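Local coordinates for protein FACT-Spt16 (Cicer arietinum, PDB 5CE6) that probably serves as the N-terminal, aminopeptidase-like domain of a FACT histone chaperone subunit that engages histones H3-H4 during transcription through chromatin, at residues Ile265-Ile270 with Cys310-Arg315; Ile206-Tyr211 with Ala304-Tyr309; Gly275-Arg280 with Val424-Leu429. All blocks are in the same frame, centred on the assembly; numbering follows the deposited sequence.

Contact 1: residues Ile265-Ile270 with Cys310-Arg315; sequences ICYPPI and CSNIAR
Cys266 and Cys310 mark the closest backbone approach, their CA atoms 6.2 Å apart, where the loop 265-270 runs past the beginning of strand 309-319. No backbone hydrogen bond links the two segments, so side chains carry the contact. Cys266 directs its sulfur at the strand: Cys266 SG lies 3.6 Å from Cys310 CB, 3.6 Å from Ser311 O and 3.8 Å from Cys310 SG, so the sulfurs pack without a disulfide. The second point of contact is polar. Tyr267 CG sits between its own backbone N and carbonyl carbon (chi1 57°), and from there the ring reaches the strand with its hydroxyl. Tyr267 OH donates to Asn312 OD1 over 2.6 Å, in the carbonyl plane and with a C=O...donor angle of 156°; the acceptor lies at the ring edge, while ring and amide planes are 54° apart. Phe383 packs edge-to-face with Tyr267. Loop and strand lie in the M24 family region, probably of the pita-bread fold its aminopeptidase relatives have. With OD1 accepting the phenol proton and ND2 hydrogen-bonded to Asn405 OD1, the Asn312 amide is held from both ends, which fixes its flip and satisfies a buried polar group.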
loop_
_atom_site.group_PDB
_atom_site.type_symbol
_atom_site.label_atom_id
_atom_site.label_comp_id
_atom_site.label_asym_id
_atom_site.label_seq_id
_atom_site.Cartn_x
_atom_site.Cartn_y
_atom_site.Cartn_z
ATOM N N ILE A 265 3.257 -4.947 10.705
ATOM C CA ILE A 265 3.038 -5.784 9.534
ATOM C C ILE A 265 2.085 -5.050 8.595
ATOM O O ILE A 265 1.160 -4.375 9.044
ATOM C CB ILE A 265 2.457 -7.179 9.896
ATOM C CG1 ILE A 265 1.056 -7.047 10.496
ATOM C CG2 ILE A 265 3.382 -7.912 10.859
ATOM C CD1 ILE A 265 0.314 -8.364 10.658
ATOM N N CYS A 266 2.303 -5.162 7.291
ATOM C CA CYS A 266 1.425 -4.480 6.339
ATOM C C CYS A 266 0.096 -5.186 6.208
ATOM O O CYS A 266 -0.936 -4.555 5.960
ATOM C CB CYS A 266 2.062 -4.413 4.949
ATOM S SG CYS A 266 3.559 -3.447 4.925
ATOM N N TYR A 267 0.141 -6.504 6.348
ATOM C CA TYR A 267 -1.040 -7.352 6.243
ATOM C C TYR A 267 -0.643 -8.701 6.821
ATOM O O TYR A 267 0.556 -8.976 6.951
ATOM C CB TYR A 267 -1.489 -7.489 4.782
ATOM C CG TYR A 267 -0.422 -8.046 3.851
ATOM C CD1 TYR A 267 -0.267 -9.410 3.681
ATOM C CD2 TYR A 267 0.431 -7.202 3.166
ATOM C CE1 TYR A 267 0.702 -9.918 2.831
ATOM C CE2 TYR A 267 1.406 -7.695 2.330
ATOM C CZ TYR A 267 1.541 -9.054 2.167
ATOM O OH TYR A 267 2.510 -9.544 1.315
ATOM N N PRO A 268 -1.630 -9.533 7.201
ATOM C CA PRO A 268 -1.269 -10.848 7.734
ATOM C C PRO A 268 -0.612 -11.648 6.628
ATOM O O PRO A 268 -1.193 -11.722 5.543
ATOM C CB PRO A 268 -2.624 -11.467 8.087
ATOM C CG PRO A 268 -3.527 -10.282 8.327
ATOM C CD PRO A 268 -3.078 -9.270 7.312
ATOM N N PRO A 269 0.586 -12.192 6.887
ATOM C CA PRO A 269 1.348 -12.907 5.858
ATOM C C PRO A 269 0.508 -13.953 5.154
ATOM O O PRO A 269 -0.346 -14.586 5.783
ATOM C CB PRO A 269 2.462 -13.565 6.669
ATOM C CG PRO A 269 2.746 -12.521 7.741
ATOM C CD PRO A 269 1.367 -12.040 8.133
ATOM N N ILE A 270 0.745 -14.118 3.859
ATOM C CA ILE A 270 -0.071 -15.010 3.047
ATOM C C ILE A 270 0.731 -16.247 2.724
ATOM O O ILE A 270 1.815 -16.152 2.171
ATOM C CB ILE A 270 -0.490 -14.318 1.738
ATOM C CG1 ILE A 270 -1.472 -13.173 2.051
ATOM C CG2 ILE A 270 -1.098 -15.328 0.745
ATOM C CD1 ILE A 270 -1.631 -12.168 0.900
ATOM N N CYS A 310 5.162 1.191 3.909
ATOM C CA CYS A 310 4.969 -0.214 3.581
ATOM C C CYS A 310 6.015 -0.723 2.597
ATOM O O CYS A 310 6.675 0.048 1.896
ATOM C CB CYS A 310 3.586 -0.438 2.948
ATOM S SG CYS A 310 2.192 -0.051 4.027
ATOM N N SER A 311 6.130 -2.046 2.543
ATOM C CA SER A 311 6.979 -2.731 1.573
ATOM C C SER A 311 6.334 -4.070 1.326
ATOM O O SER A 311 5.430 -4.473 2.062
ATOM C CB SER A 311 8.410 -2.906 2.099
ATOM O OG SER A 311 8.427 -3.737 3.258
ATOM N N ASN A 312 6.791 -4.779 0.302
ATOM C CA ASN A 312 6.172 -6.053 -0.012
ATOM C C ASN A 312 7.138 -6.979 -0.723
ATOM O O ASN A 312 7.997 -6.520 -1.480
ATOM C CB ASN A 312 4.975 -5.853 -0.929
ATOM C CG ASN A 312 4.144 -7.107 -1.042
ATOM O OD1 ASN A 312 3.729 -7.671 -0.028
ATOM N ND2 ASN A 312 3.923 -7.572 -2.263
ATOM N N ILE A 313 6.988 -8.282 -0.495
ATOM C CA ILE A 313 7.709 -9.263 -1.303
ATOM C C ILE A 313 6.812 -10.475 -1.433
ATOM O O ILE A 313 5.962 -10.718 -0.584
ATOM C CB ILE A 313 9.067 -9.650 -0.654
ATOM C CG1 ILE A 313 10.006 -10.311 -1.673
ATOM C CG2 ILE A 313 8.859 -10.598 0.526
ATOM C CD1 ILE A 313 11.326 -10.768 -1.038
ATOM N N ALA A 314 6.950 -11.214 -2.526
ATOM C CA ALA A 314 6.218 -12.461 -2.680
ATOM C C ALA A 314 7.098 -13.390 -3.482
ATOM O O ALA A 314 7.744 -12.960 -4.442
ATOM C CB ALA A 314 4.881 -12.249 -3.392
ATOM N N ARG A 315 7.131 -14.656 -3.067
ATOM C CA ARG A 315 7.917 -15.678 -3.764
ATOM C C ARG A 315 7.088 -16.929 -3.906
ATOM O O ARG A 315 6.197 -17.183 -3.105
ATOM C CB ARG A 315 9.189 -15.997 -2.976
ATOM C CG ARG A 315 10.201 -14.846 -2.900
ATOM C CD ARG A 315 10.859 -14.601 -4.259
ATOM N NE ARG A 315 11.859 -13.522 -4.200
ATOM C CZ ARG A 315 11.607 -12.248 -4.492
ATOM N NH1 ARG A 315 10.387 -11.867 -4.859
ATOM N NH2 ARG A 315 12.584 -11.348 -4.429
#

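Contact 2: residues Ile206-Tyr211 with Ala304-Tyr309; sequences IKRAAY and ARYKSY. With ACT (acetate ion), chain B.
Ile206 and Ala209 of helix 200-230 lie against a beta hairpin of the M24-type lobe, whose type I' turn runs from Tyr306 to Tyr309. The axes of the short helix and strand segments pass 6.9 Å apart at 148°, roughly antiparallel. Ala209 faces the hairpin directly: Ala209 CB is 3.5 Å from Tyr309 O, 3.6 Å from Ala304 O and 3.7 Å from Tyr306 CB. To one side of it, Arg208 and Tyr306 run side by side in the same direction. Tyr306 CG is anti to the backbone N (chi1 -174°), which brings a ring face under Arg208 CB in a CH-pi contact, 4.0 Å from CB to the ring centroid. Arg305, just before the turn, points away from the helix and folds NE back over Ser308 O, meeting it from above the carbonyl plane. An acetate, probably from the crystallisation liquor, lies at the guanidinium edge, with Arg305 NH2 donating to its OXT over 2.8 Å. A leucine in place of Arg305 would probably leave the Ser308 carbonyl without its side-chain donor and the acetate without its guanidinium partner. Ile206 crosses Tyr309 obliquely, Ile206 CG1 approaching Tyr309 CB at 3.7 Å, while Tyr309 OH hydrogen-bonds to Glu202 OE2 on the same helix.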
loop_
_atom_site.group_PDB
_atom_site.type_symbol
_atom_site.label_atom_id
_atom_site.label_comp_id
_atom_site.label_asym_id
_atom_site.label_seq_id
_atom_site.Cartn_x
_atom_site.Cartn_y
_atom_site.Cartn_z
ATOM N N ILE A 206 11.107 3.286 3.483
ATOM C CA ILE A 206 10.674 2.171 2.637
ATOM C C ILE A 206 11.799 1.144 2.468
ATOM O O ILE A 206 11.557 -0.065 2.513
ATOM C CB ILE A 206 10.176 2.681 1.262
ATOM C CG1 ILE A 206 8.910 3.531 1.455
ATOM C CG2 ILE A 206 9.922 1.512 0.293
ATOM C CD1 ILE A 206 8.439 4.286 0.211
ATOM N N LYS A 207 13.027 1.612 2.269
ATOM C CA LYS A 207 14.159 0.692 2.167
ATOM C C LYS A 207 14.369 -0.077 3.467
ATOM O O LYS A 207 14.667 -1.270 3.428
ATOM C CB LYS A 207 15.445 1.440 1.805
ATOM C CG LYS A 207 15.455 2.004 0.404
ATOM C CD LYS A 207 16.748 2.791 0.176
ATOM C CE LYS A 207 16.982 3.114 -1.286
ATOM N NZ LYS A 207 18.284 3.841 -1.470
ATOM N N ARG A 208 14.235 0.605 4.609
ATOM C CA ARG A 208 14.336 -0.074 5.906
ATOM C C ARG A 208 13.266 -1.161 5.998
ATOM O O ARG A 208 13.555 -2.288 6.378
ATOM C CB ARG A 208 14.177 0.907 7.078
ATOM C CG ARG A 208 15.221 2.036 7.107
ATOM C CD ARG A 208 16.600 1.562 7.558
ATOM N NE ARG A 208 17.590 2.648 7.525
ATOM C CZ ARG A 208 18.502 2.796 6.569
ATOM N NH1 ARG A 208 18.556 1.928 5.566
ATOM N NH2 ARG A 208 19.355 3.819 6.606
ATOM N N ALA A 209 12.034 -0.805 5.644
ATOM C CA ALA A 209 10.914 -1.740 5.661
ATOM C C ALA A 209 11.200 -2.917 4.740
ATOM O O ALA A 209 11.034 -4.074 5.131
ATOM C CB ALA A 209 9.637 -1.042 5.244
ATOM N N ALA A 210 11.636 -2.614 3.519
ATOM C CA ALA A 210 11.926 -3.651 2.528
ATOM C C ALA A 210 13.081 -4.558 2.930
ATOM O O ALA A 210 13.075 -5.750 2.609
ATOM C CB ALA A 210 12.195 -3.026 1.165
ATOM N N TYR A 211 14.093 -3.994 3.588
ATOM C CA TYR A 211 15.195 -4.803 4.101
ATOM C C TYR A 211 14.687 -5.851 5.090
ATOM O O TYR A 211 15.060 -7.026 5.014
ATOM C CB TYR A 211 16.263 -3.928 4.766
ATOM C CG TYR A 211 17.529 -4.689 5.104
ATOM C CD1 TYR A 211 18.529 -4.860 4.155
ATOM C CD2 TYR A 211 17.716 -5.250 6.364
ATOM C CE1 TYR A 211 19.688 -5.560 4.450
ATOM C CE2 TYR A 211 18.871 -5.953 6.671
ATOM C CZ TYR A 211 19.852 -6.106 5.708
ATOM O OH TYR A 211 21.002 -6.802 6.002
ATOM N N ALA A 304 6.504 -5.945 5.574
ATOM C CA ALA A 304 6.743 -5.215 6.815
ATOM C C ALA A 304 6.564 -3.725 6.576
ATOM O O ALA A 304 6.747 -3.227 5.458
ATOM C CB ALA A 304 8.133 -5.491 7.357
ATOM N N ARG A 305 6.212 -3.019 7.643
ATOM C CA ARG A 305 5.968 -1.591 7.579
ATOM C C ARG A 305 6.930 -0.914 8.549
ATOM O O ARG A 305 7.152 -1.401 9.662
ATOM C CB ARG A 305 4.515 -1.315 7.993
ATOM C CG ARG A 305 3.918 -0.030 7.440
ATOM C CD ARG A 305 2.454 0.112 7.869
ATOM N NE ARG A 305 1.840 1.330 7.339
ATOM C CZ ARG A 305 0.626 1.762 7.675
ATOM N NH1 ARG A 305 -0.108 1.076 8.541
ATOM N NH2 ARG A 305 0.148 2.878 7.145
ATOM N N TYR A 306 7.521 0.199 8.130
ATOM C CA TYR A 306 8.480 0.882 8.981
ATOM C C TYR A 306 8.163 2.368 9.055
ATOM O O TYR A 306 8.127 3.048 8.033
ATOM C CB TYR A 306 9.913 0.673 8.478
ATOM C CG TYR A 306 10.963 1.245 9.414
ATOM C CD1 TYR A 306 11.287 0.598 10.603
ATOM C CD2 TYR A 306 11.635 2.422 9.106
ATOM C CE1 TYR A 306 12.255 1.111 11.461
ATOM C CE2 TYR A 306 12.601 2.939 9.953
ATOM C CZ TYR A 306 12.907 2.280 11.127
ATOM O OH TYR A 306 13.860 2.799 11.981
ATOM N N LYS A 307 7.936 2.864 10.267
ATOM C CA LYS A 307 7.482 4.239 10.473
ATOM C C LYS A 307 6.320 4.590 9.543
ATOM O O LYS A 307 6.261 5.693 8.984
ATOM C CB LYS A 307 8.641 5.237 10.349
ATOM C CG LYS A 307 9.712 5.061 11.427
ATOM C CD LYS A 307 10.882 6.013 11.238
ATOM C CE LYS A 307 10.467 7.457 11.423
ATOM N NZ LYS A 307 9.995 7.717 12.815
ATOM N N SER A 308 5.396 3.637 9.411
ATOM C CA SER A 308 4.191 3.736 8.574
ATOM C C SER A 308 4.391 3.501 7.081
ATOM O O SER A 308 3.414 3.500 6.344
ATOM C CB SER A 308 3.406 5.036 8.803
ATOM O OG SER A 308 2.994 5.132 10.154
ATOM N N TYR A 309 5.635 3.296 6.640
ATOM C CA TYR A 309 5.913 3.070 5.217
ATOM C C TYR A 309 5.965 1.592 4.890
ATOM O O TYR A 309 6.720 0.843 5.510
ATOM C CB TYR A 309 7.203 3.789 4.774
ATOM C CG TYR A 309 6.956 5.270 4.704
ATOM C CD1 TYR A 309 7.032 6.059 5.853
ATOM C CD2 TYR A 309 6.555 5.871 3.514
ATOM C CE1 TYR A 309 6.750 7.409 5.814
ATOM C CE2 TYR A 309 6.270 7.236 3.465
ATOM C CZ TYR A 309 6.363 7.988 4.617
ATOM O OH TYR A 309 6.081 9.334 4.578
HETATM C C ACT B . -3.353 3.732 6.764
HETATM O O ACT B . -4.581 3.524 6.868
HETATM O OXT ACT B . -2.627 3.206 7.640
HETATM C CH3 ACT B . -2.795 4.571 5.653
#

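Contact 3: residues Gly275-Arg280 with Val424-Leu429; sequences GKFDLR and VFSLLL
The loop that follows strand 270-273 packs on strand 424-435 of the four-stranded antiparallel sheet, next to Asn422, a potassium ligand that Phe277 touches; Phe277 and Leu279 are both directed at the strand. The two segments run roughly the same way, their end-to-end directions 38° apart, and no hydrogen bond crosses between them. Phe277 brings the CD2-CE2 side of its ring to the strand backbone: Phe277 CD2 is 3.5 Å from Ser426 N and CE2 3.7 Å from Phe425 CA, while Val424 O lies near the ring plane at the edge. Phe277 CB also meets Ser426 OG at 3.6 Å, a hydroxyl whose polar partner is the backbone N of Asn412. Leu279 CD1 touches Leu427 O at 3.6 Å, and Leu279 CD2 is 4.1 Å from Leu428 CB as the two leucines slide past each other in opposite directions. Asp278 turns away from the strand. Its OD1 accepts from Arg280 N, closing an Asx turn, and from Arg280 NE on the syn lone pair; Arg280 NH2 takes OD2, giving a side-on, two-nitrogen salt bridge. Phe277 and Leu279 both reach Ile299 of strand 296-306, and Leu427, pointing away from the loop, packs on Val297 of that strand and on Ala328 and Leu332 of helix 323-342.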
loop_
_atom_site.group_PDB
_atom_site.type_symbol
_atom_site.label_atom_id
_atom_site.label_comp_id
_atom_site.label_asym_id
_atom_site.label_seq_id
_atom_site.Cartn_x
_atom_site.Cartn_y
_atom_site.Cartn_z
ATOM N N GLY A 275 -3.344 -26.419 -4.094
ATOM C CA GLY A 275 -4.423 -26.207 -5.043
ATOM C C GLY A 275 -5.382 -25.093 -4.663
ATOM O O GLY A 275 -6.342 -24.833 -5.387
ATOM N N LYS A 276 -5.138 -24.438 -3.530
ATOM C CA LYS A 276 -6.021 -23.361 -3.076
ATOM C C LYS A 276 -5.265 -22.041 -3.052
ATOM O O LYS A 276 -4.603 -21.697 -2.069
ATOM C CB LYS A 276 -6.643 -23.691 -1.715
ATOM C CG LYS A 276 -7.513 -24.953 -1.746
ATOM C CD LYS A 276 -8.290 -25.182 -0.439
ATOM C CE LYS A 276 -9.165 -26.441 -0.527
ATOM N NZ LYS A 276 -9.774 -26.784 0.784
ATOM N N PHE A 277 -5.350 -21.312 -4.160
ATOM C CA PHE A 277 -4.601 -20.072 -4.309
ATOM C C PHE A 277 -5.556 -18.906 -4.530
ATOM O O PHE A 277 -6.703 -19.099 -4.969
ATOM C CB PHE A 277 -3.618 -20.208 -5.482
ATOM C CG PHE A 277 -2.659 -21.338 -5.318
ATOM C CD1 PHE A 277 -1.560 -21.211 -4.471
ATOM C CD2 PHE A 277 -2.869 -22.546 -5.987
ATOM C CE1 PHE A 277 -0.668 -22.272 -4.310
ATOM C CE2 PHE A 277 -1.982 -23.609 -5.828
ATOM C CZ PHE A 277 -0.890 -23.475 -4.990
ATOM N N ASP A 278 -5.087 -17.704 -4.220
ATOM C CA ASP A 278 -5.902 -16.512 -4.358
ATOM C C ASP A 278 -4.909 -15.383 -4.430
ATOM O O ASP A 278 -4.242 -15.072 -3.444
ATOM C CB ASP A 278 -6.801 -16.365 -3.131
ATOM C CG ASP A 278 -7.752 -15.179 -3.226
ATOM O OD1 ASP A 278 -7.626 -14.349 -4.149
ATOM O OD2 ASP A 278 -8.631 -15.076 -2.352
ATOM N N LEU A 279 -4.765 -14.794 -5.614
ATOM C CA LEU A 279 -3.754 -13.765 -5.787
ATOM C C LEU A 279 -4.248 -12.361 -5.461
ATOM O O LEU A 279 -3.511 -11.396 -5.640
ATOM C CB LEU A 279 -3.168 -13.801 -7.194
ATOM C CG LEU A 279 -2.591 -15.147 -7.625
ATOM C CD1 LEU A 279 -1.856 -15.007 -8.952
ATOM C CD2 LEU A 279 -1.667 -15.689 -6.550
ATOM N N ARG A 280 -5.483 -12.232 -4.990
ATOM C CA ARG A 280 -5.953 -10.924 -4.536
ATOM C C ARG A 280 -5.173 -10.529 -3.283
ATOM O O ARG A 280 -4.805 -11.386 -2.485
ATOM C CB ARG A 280 -7.458 -10.965 -4.270
ATOM C CG ARG A 280 -8.272 -11.183 -5.534
ATOM C CD ARG A 280 -9.725 -11.406 -5.217
ATOM N NE ARG A 280 -9.936 -12.602 -4.407
ATOM C CZ ARG A 280 -11.127 -12.986 -3.968
ATOM N NH1 ARG A 280 -12.194 -12.258 -4.262
ATOM N NH2 ARG A 280 -11.256 -14.082 -3.228
ATOM N N VAL A 424 -5.183 -27.345 -10.560
ATOM C CA VAL A 424 -5.218 -25.936 -10.890
ATOM C C VAL A 424 -4.288 -25.257 -9.888
ATOM O O VAL A 424 -4.414 -25.469 -8.677
ATOM C CB VAL A 424 -6.646 -25.386 -10.763
ATOM C CG1 VAL A 424 -6.678 -23.914 -11.076
ATOM C CG2 VAL A 424 -7.584 -26.147 -11.686
ATOM N N PHE A 425 -3.335 -24.467 -10.382
ATOM C CA PHE A 425 -2.385 -23.797 -9.503
ATOM C C PHE A 425 -2.167 -22.356 -9.929
ATOM O O PHE A 425 -2.564 -21.951 -11.022
ATOM C CB PHE A 425 -1.042 -24.535 -9.471
ATOM C CG PHE A 425 -0.256 -24.433 -10.751
ATOM C CD1 PHE A 425 -0.537 -25.269 -11.824
ATOM C CD2 PHE A 425 0.768 -23.501 -10.879
ATOM C CE1 PHE A 425 0.190 -25.182 -13.003
ATOM C CE2 PHE A 425 1.494 -23.397 -12.054
ATOM C CZ PHE A 425 1.212 -24.241 -13.124
ATOM N N SER A 426 -1.541 -21.577 -9.058
ATOM C CA SER A 426 -1.187 -20.207 -9.393
ATOM C C SER A 426 0.274 -19.968 -9.017
ATOM O O SER A 426 0.875 -20.774 -8.304
ATOM C CB SER A 426 -2.111 -19.215 -8.663
ATOM O OG SER A 426 -3.471 -19.429 -9.043
ATOM N N LEU A 427 0.848 -18.879 -9.526
ATOM C CA LEU A 427 2.224 -18.480 -9.212
ATOM C C LEU A 427 2.244 -16.985 -8.979
ATOM O O LEU A 427 1.465 -16.260 -9.600
ATOM C CB LEU A 427 3.169 -18.794 -10.375
ATOM C CG LEU A 427 3.205 -20.234 -10.888
ATOM C CD1 LEU A 427 3.971 -20.294 -12.213
ATOM C CD2 LEU A 427 3.825 -21.163 -9.890
ATOM N N LEU A 428 3.156 -16.524 -8.131
ATOM C CA LEU A 428 3.231 -15.102 -7.778
ATOM C C LEU A 428 4.654 -14.656 -7.474
ATOM O O LEU A 428 5.392 -15.337 -6.742
ATOM C CB LEU A 428 2.326 -14.831 -6.569
ATOM C CG LEU A 428 2.323 -13.384 -6.072
ATOM C CD1 LEU A 428 1.688 -12.479 -7.119
ATOM C CD2 LEU A 428 1.547 -13.318 -4.764
ATOM N N LEU A 429 5.039 -13.511 -8.035
ATOM C CA LEU A 429 6.307 -12.872 -7.712
ATOM C C LEU A 429 6.050 -11.412 -7.388
ATOM O O LEU A 429 5.351 -10.724 -8.132
ATOM C CB LEU A 429 7.288 -12.965 -8.885
ATOM C CG LEU A 429 7.957 -14.316 -9.108
ATOM C CD1 LEU A 429 8.792 -14.265 -10.382
ATOM C CD2 LEU A 429 8.847 -14.646 -7.920
#

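Contacts 1 and 2 share a sheet: their strands 296-306 and 309-319 are the two arms of one hairpin, and Ser311 OG joins them by a probable hydrogen bond to Ala304 O, 2.8 Å, being also hydrogen-bonded to Thr213 of helix 200-230. Contact 1 is the buried one, with five of its six touching residues enclosed. Contacts 2 and 3 are partly buried, and neither has a hydrogen bond across it, whereas contact 1 has Tyr267 to Asn312. Contact 3 lies farthest out, about 20 Å between its centre and the chain's, on a strand of the other, antiparallel sheet. It meets contact 1 at Ala314 CB and Leu428 CD2, 3.8 Å apart, but does not touch contact 2.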